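Local coordinates for protein shikimate kinase (PDB 3VAA) that probably phosphorylates the 3-hydroxyl group of shikimate with ATP and magnesium, a step in chorismate biosynthesis, at residues Glu77-His89 with Thr101-Met115. Numbering follows the deposited sequence.
Sequences EAGFRELERNMLH and TGGGAPCFYDNMEFM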
ATOM      1  N   GLU A  77      14.277   2.396  13.042  1.00 39.71           N
ATOM      2  CA  GLU A  77      13.975   2.007  11.662  1.00 40.21           C
ATOM      3  C   GLU A  77      14.250   0.527  11.404  1.00 37.56           C
ATOM      4  O   GLU A  77      13.356  -0.202  10.989  1.00 35.48           O
ATOM      5  CB  GLU A  77      14.791   2.817  10.649  1.00 43.80           C
ATOM      6  CG  GLU A  77      14.537   2.359   9.200  1.00 48.43           C
ATOM      7  CD  GLU A  77      15.455   3.008   8.173  1.00 57.49           C
ATOM      8  OE1 GLU A  77      15.973   4.116   8.436  1.00 62.14           O
ATOM      9  OE2 GLU A  77      15.651   2.397   7.091  1.00 60.65           O
ATOM     10  N   ALA A  78      15.495   0.104  11.607  1.00 38.87           N
ATOM     11  CA  ALA A  78      15.892  -1.280  11.349  1.00 38.23           C
ATOM     12  C   ALA A  78      15.002  -2.282  12.078  1.00 36.69           C
ATOM     13  O   ALA A  78      14.577  -3.263  11.500  1.00 32.61           O
ATOM     14  CB  ALA A  78      17.364  -1.503  11.728  1.00 40.99           C
ATOM     15  N   GLY A  79      14.724  -2.018  13.353  1.00 27.07           N
ATOM     16  CA  GLY A  79      13.915  -2.915  14.163  1.00 26.04           C
ATOM     17  C   GLY A  79      12.484  -2.948  13.676  1.00 25.25           C
ATOM     18  O   GLY A  79      11.865  -4.023  13.612  1.00 23.50           O
ATOM     19  N   PHE A  80      11.930  -1.791  13.337  1.00 24.84           N
ATOM     20  CA  PHE A  80      10.574  -1.783  12.816  1.00 24.14           C
ATOM     21  C   PHE A  80      10.480  -2.542  11.494  1.00 23.04           C
ATOM     22  O   PHE A  80       9.515  -3.310  11.258  1.00 22.40           O
ATOM     23  CB  PHE A  80      10.023  -0.377  12.623  1.00 25.91           C
ATOM     24  CG  PHE A  80       8.648  -0.386  12.048  1.00 23.66           C
ATOM     25  CD1 PHE A  80       7.556  -0.598  12.863  1.00 27.70           C
ATOM     26  CD2 PHE A  80       8.448  -0.254  10.691  1.00 27.83           C
ATOM     27  CE1 PHE A  80       6.282  -0.642  12.339  1.00 29.94           C
ATOM     28  CE2 PHE A  80       7.167  -0.293  10.156  1.00 30.62           C
ATOM     29  CZ  PHE A  80       6.087  -0.490  10.987  1.00 29.18           C
ATOM     30  N   ARG A  81      11.459  -2.343  10.610  1.00 23.05           N
ATOM     31  CA  ARG A  81      11.423  -3.046   9.320  1.00 21.65           C
ATOM     32  C   ARG A  81      11.544  -4.570   9.469  1.00 20.66           C
ATOM     33  O   ARG A  81      10.957  -5.321   8.688  1.00 19.54           O
ATOM     34  CB  ARG A  81      12.458  -2.511   8.350  1.00 21.54           C
ATOM     35  CG  ARG A  81      12.232  -1.044   7.973  1.00 24.21           C
ATOM     36  CD  ARG A  81      10.891  -0.848   7.298  1.00 24.51           C
ATOM     37  NE  ARG A  81      10.645   0.574   7.049  1.00 31.45           N
ATOM     38  CZ  ARG A  81       9.512   1.080   6.589  1.00 28.32           C
ATOM     39  NH1 ARG A  81       8.478   0.305   6.284  1.00 26.10           N
ATOM     40  NH2 ARG A  81       9.413   2.391   6.398  1.00 30.40           N
ATOM     41  N   GLU A  82      12.320  -5.016  10.454  1.00 19.82           N
ATOM     42  CA  GLU A  82      12.414  -6.467  10.746  1.00 18.93           C
ATOM     43  C   GLU A  82      11.041  -7.001  11.188  1.00 19.01           C
ATOM     44  O   GLU A  82      10.580  -8.029  10.713  1.00 17.58           O
ATOM     45  CB  GLU A  82      13.452  -6.715  11.827  1.00 22.15           C
ATOM     46  CG  GLU A  82      13.668  -8.170  12.209  1.00 22.92           C
ATOM     47  CD  GLU A  82      14.705  -8.271  13.319  1.00 27.19           C
ATOM     48  OE1 GLU A  82      15.900  -8.248  13.007  1.00 33.65           O
ATOM     49  OE2 GLU A  82      14.314  -8.384  14.475  1.00 29.09           O
ATOM     50  N   LEU A  83      10.367  -6.290  12.083  1.00 20.34           N
ATOM     51  CA  LEU A  83       9.074  -6.773  12.546  1.00 21.82           C
ATOM     52  C   LEU A  83       8.027  -6.730  11.433  1.00 19.86           C
ATOM     53  O   LEU A  83       7.187  -7.634  11.324  1.00 19.06           O
ATOM     54  CB  LEU A  83       8.615  -6.021  13.793  1.00 24.18           C
ATOM     55  CG  LEU A  83       8.047  -4.657  13.858  1.00 32.26           C
ATOM     56  CD1 LEU A  83       6.580  -4.628  13.421  1.00 31.50           C
ATOM     57  CD2 LEU A  83       8.174  -4.273  15.338  1.00 34.26           C
ATOM     58  N   GLU A  84       8.092  -5.703  10.580  1.00 18.40           N
ATOM     59  CA  GLU A  84       7.184  -5.609   9.449  1.00 18.03           C
ATOM     60  C   GLU A  84       7.370  -6.802   8.495  1.00 17.68           C
ATOM     61  O   GLU A  84       6.405  -7.409   8.034  1.00 17.78           O
ATOM     62  CB  GLU A  84       7.414  -4.295   8.707  1.00 19.51           C
ATOM     63  CG  GLU A  84       6.573  -4.100   7.457  1.00 20.03           C
ATOM     64  CD  GLU A  84       6.856  -2.783   6.790  1.00 24.01           C
ATOM     65  OE1 GLU A  84       8.053  -2.512   6.478  1.00 23.58           O
ATOM     66  OE2 GLU A  84       5.874  -2.007   6.590  1.00 23.35           O
ATOM     67  N   ARG A  85       8.628  -7.131   8.198  1.00 16.63           N
ATOM     68  CA  ARG A  85       8.940  -8.293   7.392  1.00 16.93           C
ATOM     69  C   ARG A  85       8.359  -9.568   8.012  1.00 16.63           C
ATOM     70  O   ARG A  85       7.748 -10.382   7.344  1.00 16.66           O
ATOM     71  CB  ARG A  85      10.469  -8.402   7.267  1.00 18.42           C
ATOM     72  CG  ARG A  85      11.000  -9.596   6.497  1.00 19.41           C
ATOM     73  CD  ARG A  85      11.148 -10.837   7.373  1.00 21.01           C
ATOM     74  NE  ARG A  85      11.789 -11.941   6.646  1.00 18.72           N
ATOM     75  CZ  ARG A  85      11.669 -13.231   6.963  1.00 17.97           C
ATOM     76  NH1 ARG A  85      10.927 -13.617   7.999  1.00 20.12           N
ATOM     77  NH2 ARG A  85      12.267 -14.141   6.226  1.00 17.98           N
ATOM     78  N   ASN A  86       8.559  -9.743   9.306  1.00 16.67           N
ATOM     79  CA  ASN A  86       8.042 -10.913   9.977  1.00 16.67           C
ATOM     80  C   ASN A  86       6.507 -10.989   9.928  1.00 17.37           C
ATOM     81  O   ASN A  86       5.942 -12.055   9.721  1.00 18.13           O
ATOM     82  CB  ASN A  86       8.556 -10.976  11.416  1.00 16.44           C
ATOM     83  CG  ASN A  86      10.033 -11.228  11.490  1.00 17.49           C
ATOM     84  OD1 ASN A  86      10.610 -11.871  10.594  1.00 18.26           O
ATOM     85  ND2 ASN A  86      10.659 -10.809  12.606  1.00 20.06           N
ATOM     86  N   MET A  87       5.831  -9.848  10.070  1.00 16.80           N
ATOM     87  CA  MET A  87       4.391  -9.845  10.015  1.00 18.00           C
ATOM     88  C   MET A  87       3.891 -10.070   8.570  1.00 17.85           C
ATOM     89  O   MET A  87       2.854 -10.723   8.364  1.00 18.24           O
ATOM     90  CB  MET A  87       3.826  -8.562  10.626  1.00 17.14           C
ATOM     91  CG  MET A  87       4.030  -8.439  12.146  1.00 20.00           C
ATOM     92  SD  MET A  87       3.509  -9.879  13.097  1.00 22.19           S
ATOM     93  CE  MET A  87       5.037 -10.867  13.197  1.00 21.11           C
ATOM     94  N   LEU A  88       4.615  -9.559   7.592  1.00 17.40           N
ATOM     95  CA  LEU A  88       4.323  -9.834   6.177  1.00 18.59           C
ATOM     96  C   LEU A  88       4.340 -11.355   5.962  1.00 18.52           C
ATOM     97  O   LEU A  88       3.450 -11.908   5.309  1.00 18.38           O
ATOM     98  CB  LEU A  88       5.342  -9.172   5.263  1.00 19.37           C
ATOM     99  CG  LEU A  88       5.222  -9.459   3.760  1.00 20.27           C
ATOM    100  CD1 LEU A  88       3.837  -9.032   3.243  1.00 22.52           C
ATOM    101  CD2 LEU A  88       6.348  -8.744   2.977  1.00 19.38           C
ATOM    102  N   HIS A  89       5.338 -12.047   6.528  1.00 18.71           N
ATOM    103  CA  HIS A  89       5.402 -13.497   6.393  1.00 20.08           C
ATOM    104  C   HIS A  89       4.230 -14.206   7.058  1.00 21.36           C
ATOM    105  O   HIS A  89       3.790 -15.244   6.578  1.00 25.83           O
ATOM    106  CB  HIS A  89       6.776 -14.024   6.838  1.00 20.49           C
ATOM    107  CG  HIS A  89       7.849 -13.746   5.841  1.00 19.34           C
ATOM    108  ND1 HIS A  89       8.571 -14.746   5.231  1.00 19.87           N
ATOM    109  CD2 HIS A  89       8.246 -12.589   5.257  1.00 21.03           C
ATOM    110  CE1 HIS A  89       9.415 -14.213   4.365  1.00 19.79           C
ATOM    111  NE2 HIS A  89       9.240 -12.905   4.358  1.00 21.29           N
ATOM    112  N   THR A 101      -0.115  -3.188   2.099  1.00 23.31           N
ATOM    113  CA  THR A 101       1.176  -3.052   2.754  1.00 23.07           C
ATOM    114  C   THR A 101       1.535  -1.568   2.921  1.00 24.91           C
ATOM    115  O   THR A 101       1.041  -0.719   2.193  1.00 26.15           O
ATOM    116  CB  THR A 101       2.293  -3.795   1.962  1.00 24.14           C
ATOM    117  OG1 THR A 101       2.406  -3.228   0.654  1.00 26.41           O
ATOM    118  CG2 THR A 101       1.957  -5.257   1.830  1.00 24.57           C
ATOM    119  N   GLY A 102       2.368  -1.264   3.908  1.00 24.87           N
ATOM    120  CA  GLY A 102       2.814   0.113   4.123  1.00 26.76           C
ATOM    121  C   GLY A 102       3.674   0.545   2.947  1.00 24.18           C
ATOM    122  O   GLY A 102       4.272  -0.285   2.248  1.00 25.15           O
ATOM    123  N   GLY A 103       3.789   1.844   2.762  1.00 25.29           N
ATOM    124  CA  GLY A 103       4.532   2.395   1.635  1.00 24.29           C
ATOM    125  C   GLY A 103       5.983   2.002   1.548  1.00 25.47           C
ATOM    126  O   GLY A 103       6.547   1.980   0.456  1.00 27.18           O
ATOM    127  N   GLY A 104       6.599   1.717   2.688  1.00 24.04           N
ATOM    128  CA  GLY A 104       8.005   1.352   2.720  1.00 24.99           C
ATOM    129  C   GLY A 104       8.301  -0.115   2.661  1.00 24.13           C
ATOM    130  O   GLY A 104       9.439  -0.500   2.357  1.00 25.75           O
ATOM    131  N   ALA A 105       7.299  -0.951   2.956  1.00 23.20           N
ATOM    132  CA  ALA A 105       7.470  -2.394   2.994  1.00 23.45           C
ATOM    133  C   ALA A 105       8.193  -2.978   1.771  1.00 23.52           C
ATOM    134  O   ALA A 105       9.113  -3.789   1.927  1.00 24.04           O
ATOM    135  CB  ALA A 105       6.120  -3.098   3.213  1.00 22.99           C
ATOM    136  N   PRO A 106       7.842  -2.544   0.552  1.00 22.20           N
ATOM    137  CA  PRO A 106       8.516  -3.134  -0.607  1.00 22.89           C
ATOM    138  C   PRO A 106      10.023  -2.904  -0.723  1.00 25.08           C
ATOM    139  O   PRO A 106      10.684  -3.604  -1.498  1.00 25.87           O
ATOM    140  CB  PRO A 106       7.817  -2.432  -1.782  1.00 25.24           C
ATOM    141  CG  PRO A 106       6.490  -2.163  -1.263  1.00 21.96           C
ATOM    142  CD  PRO A 106       6.724  -1.690   0.123  1.00 22.38           C
ATOM    143  N   CYS A 107      10.566  -1.961   0.045  1.00 24.51           N
ATOM    144  CA  CYS A 107      11.959  -1.572  -0.060  1.00 24.97           C
ATOM    145  C   CYS A 107      12.947  -2.384   0.758  1.00 25.54           C
ATOM    146  O   CYS A 107      14.152  -2.159   0.639  1.00 25.33           O
ATOM    147  CB  CYS A 107      12.123  -0.122   0.379  1.00 27.28           C
ATOM    148  SG  CYS A 107      11.106   1.015  -0.536  1.00 29.67           S
ATOM    149  N   PHE A 108      12.463  -3.293   1.580  1.00 23.10           N
ATOM    150  CA  PHE A 108      13.333  -3.998   2.518  1.00 22.93           C
ATOM    151  C   PHE A 108      13.325  -5.497   2.361  1.00 22.60           C
ATOM    152  O   PHE A 108      12.369  -6.081   1.808  1.00 20.64           O
ATOM    153  CB  PHE A 108      12.933  -3.599   3.930  1.00 23.58           C
ATOM    154  CG  PHE A 108      13.065  -2.136   4.176  1.00 24.52           C
ATOM    155  CD1 PHE A 108      14.304  -1.576   4.457  1.00 30.59           C
ATOM    156  CD2 PHE A 108      11.970  -1.315   4.066  1.00 26.34           C
ATOM    157  CE1 PHE A 108      14.433  -0.208   4.657  1.00 32.51           C
ATOM    158  CE2 PHE A 108      12.088   0.050   4.250  1.00 29.15           C
ATOM    159  CZ  PHE A 108      13.309   0.601   4.540  1.00 30.11           C
ATOM    160  N   TYR A 109      14.399  -6.121   2.864  1.00 24.05           N
ATOM    161  CA  TYR A 109      14.573  -7.579   2.796  1.00 22.72           C
ATOM    162  C   TYR A 109      14.296  -8.060   1.375  1.00 23.49           C
ATOM    163  O   TYR A 109      14.695  -7.378   0.417  1.00 25.82           O
ATOM    164  CB  TYR A 109      13.685  -8.264   3.856  1.00 20.47           C
ATOM    165  CG  TYR A 109      14.100  -7.899   5.269  1.00 21.83           C
ATOM    166  CD1 TYR A 109      15.108  -8.607   5.920  1.00 21.89           C
ATOM    167  CD2 TYR A 109      13.511  -6.847   5.945  1.00 22.11           C
ATOM    168  CE1 TYR A 109      15.515  -8.263   7.200  1.00 23.74           C
ATOM    169  CE2 TYR A 109      13.923  -6.483   7.223  1.00 23.30           C
ATOM    170  CZ  TYR A 109      14.911  -7.198   7.847  1.00 24.25           C
ATOM    171  OH  TYR A 109      15.316  -6.865   9.108  1.00 25.22           O
ATOM    172  N   ASP A 110      13.652  -9.224   1.222  1.00 22.06           N
ATOM    173  CA  ASP A 110      13.201  -9.694  -0.095  1.00 24.06           C
ATOM    174  C   ASP A 110      11.673  -9.542  -0.148  1.00 22.34           C
ATOM    175  O   ASP A 110      10.982 -10.314  -0.817  1.00 22.88           O
ATOM    176  CB  ASP A 110      13.566 -11.175  -0.297  1.00 26.44           C
ATOM    177  CG  ASP A 110      12.960 -12.090   0.773  1.00 25.90           C
ATOM    178  OD1 ASP A 110      12.548 -11.584   1.851  1.00 24.60           O
ATOM    179  OD2 ASP A 110      12.919 -13.328   0.535  1.00 26.87           O
ATOM    180  N   ASN A 111      11.145  -8.530   0.535  1.00 20.85           N
ATOM    181  CA  ASN A 111       9.683  -8.378   0.668  1.00 19.05           C
ATOM    182  C   ASN A 111       8.919  -8.388  -0.654  1.00 20.75           C
ATOM    183  O   ASN A 111       7.875  -9.026  -0.751  1.00 19.80           O
ATOM    184  CB  ASN A 111       9.347  -7.104   1.443  1.00 18.96           C
ATOM    185  CG  ASN A 111       9.673  -7.191   2.946  1.00 18.74           C
ATOM    186  OD1 ASN A 111      10.061  -8.239   3.479  1.00 20.42           O
ATOM    187  ND2 ASN A 111       9.505  -6.055   3.639  1.00 18.03           N
ATOM    188  N   MET A 112       9.426  -7.676  -1.660  1.00 21.56           N
ATOM    189  CA  MET A 112       8.723  -7.612  -2.944  1.00 23.09           C
ATOM    190  C   MET A 112       8.797  -8.958  -3.646  1.00 23.87           C
ATOM    191  O   MET A 112       7.795  -9.456  -4.145  1.00 24.17           O
ATOM    192  CB  MET A 112       9.261  -6.503  -3.846  1.00 24.88           C
ATOM    193  CG  MET A 112       8.459  -6.330  -5.178  1.00 30.22           C
ATOM    194  SD  MET A 112       6.689  -6.007  -4.949  1.00 39.31           S
ATOM    195  CE  MET A 112       6.968  -4.927  -3.698  1.00 20.15           C
ATOM    196  N   GLU A 113       9.980  -9.564  -3.649  1.00 25.53           N
ATOM    197  CA  GLU A 113      10.174 -10.853  -4.286  1.00 27.50           C
ATOM    198  C   GLU A 113       9.293 -11.897  -3.583  1.00 25.83           C
ATOM    199  O   GLU A 113       8.687 -12.763  -4.231  1.00 25.67           O
ATOM    200  CB  GLU A 113      11.656 -11.211  -4.234  1.00 28.91           C
ATOM    201  CG  GLU A 113      12.040 -12.564  -4.749  1.00 37.70           C
ATOM    202  CD  GLU A 113      13.510 -12.859  -4.472  1.00 44.86           C
ATOM    203  OE1 GLU A 113      14.369 -12.418  -5.262  1.00 52.98           O
ATOM    204  OE2 GLU A 113      13.802 -13.533  -3.459  1.00 45.94           O
ATOM    205  N   PHE A 114       9.197 -11.788  -2.259  1.00 23.71           N
ATOM    206  CA  PHE A 114       8.396 -12.704  -1.463  1.00 21.74           C
ATOM    207  C   PHE A 114       6.910 -12.573  -1.760  1.00 21.46           C
ATOM    208  O   PHE A 114       6.209 -13.576  -1.989  1.00 23.29           O
ATOM    209  CB  PHE A 114       8.721 -12.528   0.016  1.00 21.94           C
ATOM    210  CG  PHE A 114       7.852 -13.339   0.925  1.00 21.80           C
ATOM    211  CD1 PHE A 114       8.074 -14.698   1.083  1.00 24.66           C
ATOM    212  CD2 PHE A 114       6.836 -12.738   1.635  1.00 24.27           C
ATOM    213  CE1 PHE A 114       7.256 -15.455   1.927  1.00 24.19           C
ATOM    214  CE2 PHE A 114       6.016 -13.466   2.487  1.00 24.22           C
ATOM    215  CZ  PHE A 114       6.238 -14.832   2.639  1.00 24.78           C
ATOM    216  N   MET A 115       6.427 -11.341  -1.819  1.00 20.74           N
ATOM    217  CA  MET A 115       5.046 -11.098  -2.182  1.00 21.38           C
ATOM    218  C   MET A 115       4.780 -11.635  -3.607  1.00 22.72           C
ATOM    219  O   MET A 115       3.765 -12.292  -3.837  1.00 22.20           O
ATOM    220  CB  MET A 115       4.722  -9.607  -2.089  1.00 21.07           C
ATOM    221  CG  MET A 115       4.542  -9.140  -0.664  1.00 21.17           C
ATOM    222  SD  MET A 115       3.969  -7.444  -0.513  1.00 23.16           S
ATOM    223  CE  MET A 115       5.455  -6.509  -0.778  1.00 23.51           C
TER
HETATM  224  O   HOH W   1      15.967  -4.359   9.589  1.00 32.87           O
HETATM  225  O   HOH W   2      10.054  -4.583   6.036  1.00 20.85           O
HETATM  226  O   HOH W   3      17.185  -8.246  10.649  1.00 32.83           O
HETATM  227  O   HOH W   4       3.183  -2.412   6.362  1.00 26.22           O
HETATM  228  O   HOH W   5      13.454 -12.138   4.349  1.00 19.12           O
HETATM  229  O   HOH W   6      10.265 -10.899   2.843  1.00 20.75           O
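With CG anti to its carbonyl carbon (chi1 -63°) and a bend at chi2, R81 folds its chain over one face of the F108 ring. R81 CD lies 3.7 Å from the ring centroid, a CH-pi contact. The guanidinium continues nearly parallel to the ring, with the planes 16° apart, and reaches the backbone of G104. The salt bridge to E84 helps hold the guanidinium in this orientation: R81 NH1 donates to E84 OE1 at 2.9 Å, in the guanidinium plane. The carboxylate of E84 also packs on A105, with OE2 3.6 Å from A105 CB. One water joins E84 OE1, R81 O and N111 ND2, and a second links E84 OE2 to G102 N. The glycine-rich turn G102-A105 follows strand 97-100 of the parallel sheet and leads, through a short 3-10 segment, to helix 111-118, in the P-loop kinase fold of shikimate kinases. R81 and G103 are predicted to bind the substrate shikimate, and T101 O accepts a hydrogen bond from K38 NZ of the P-loop. Further along, R85 lays CG over the Y109 ring, 4.1 Å from its centroid. Waters tie Y109 OH to A78 O and to E82 OE1. The H89 and F114 rings stack face to face, with centroids 3.6 Å apart and planes at 7°. The guanidinium of R85 covers the other face of H89. A water bridges H89 NE2, D110 OD1 and N111 OD1. L88 CD2 rests 3.7 Å from N111 CG.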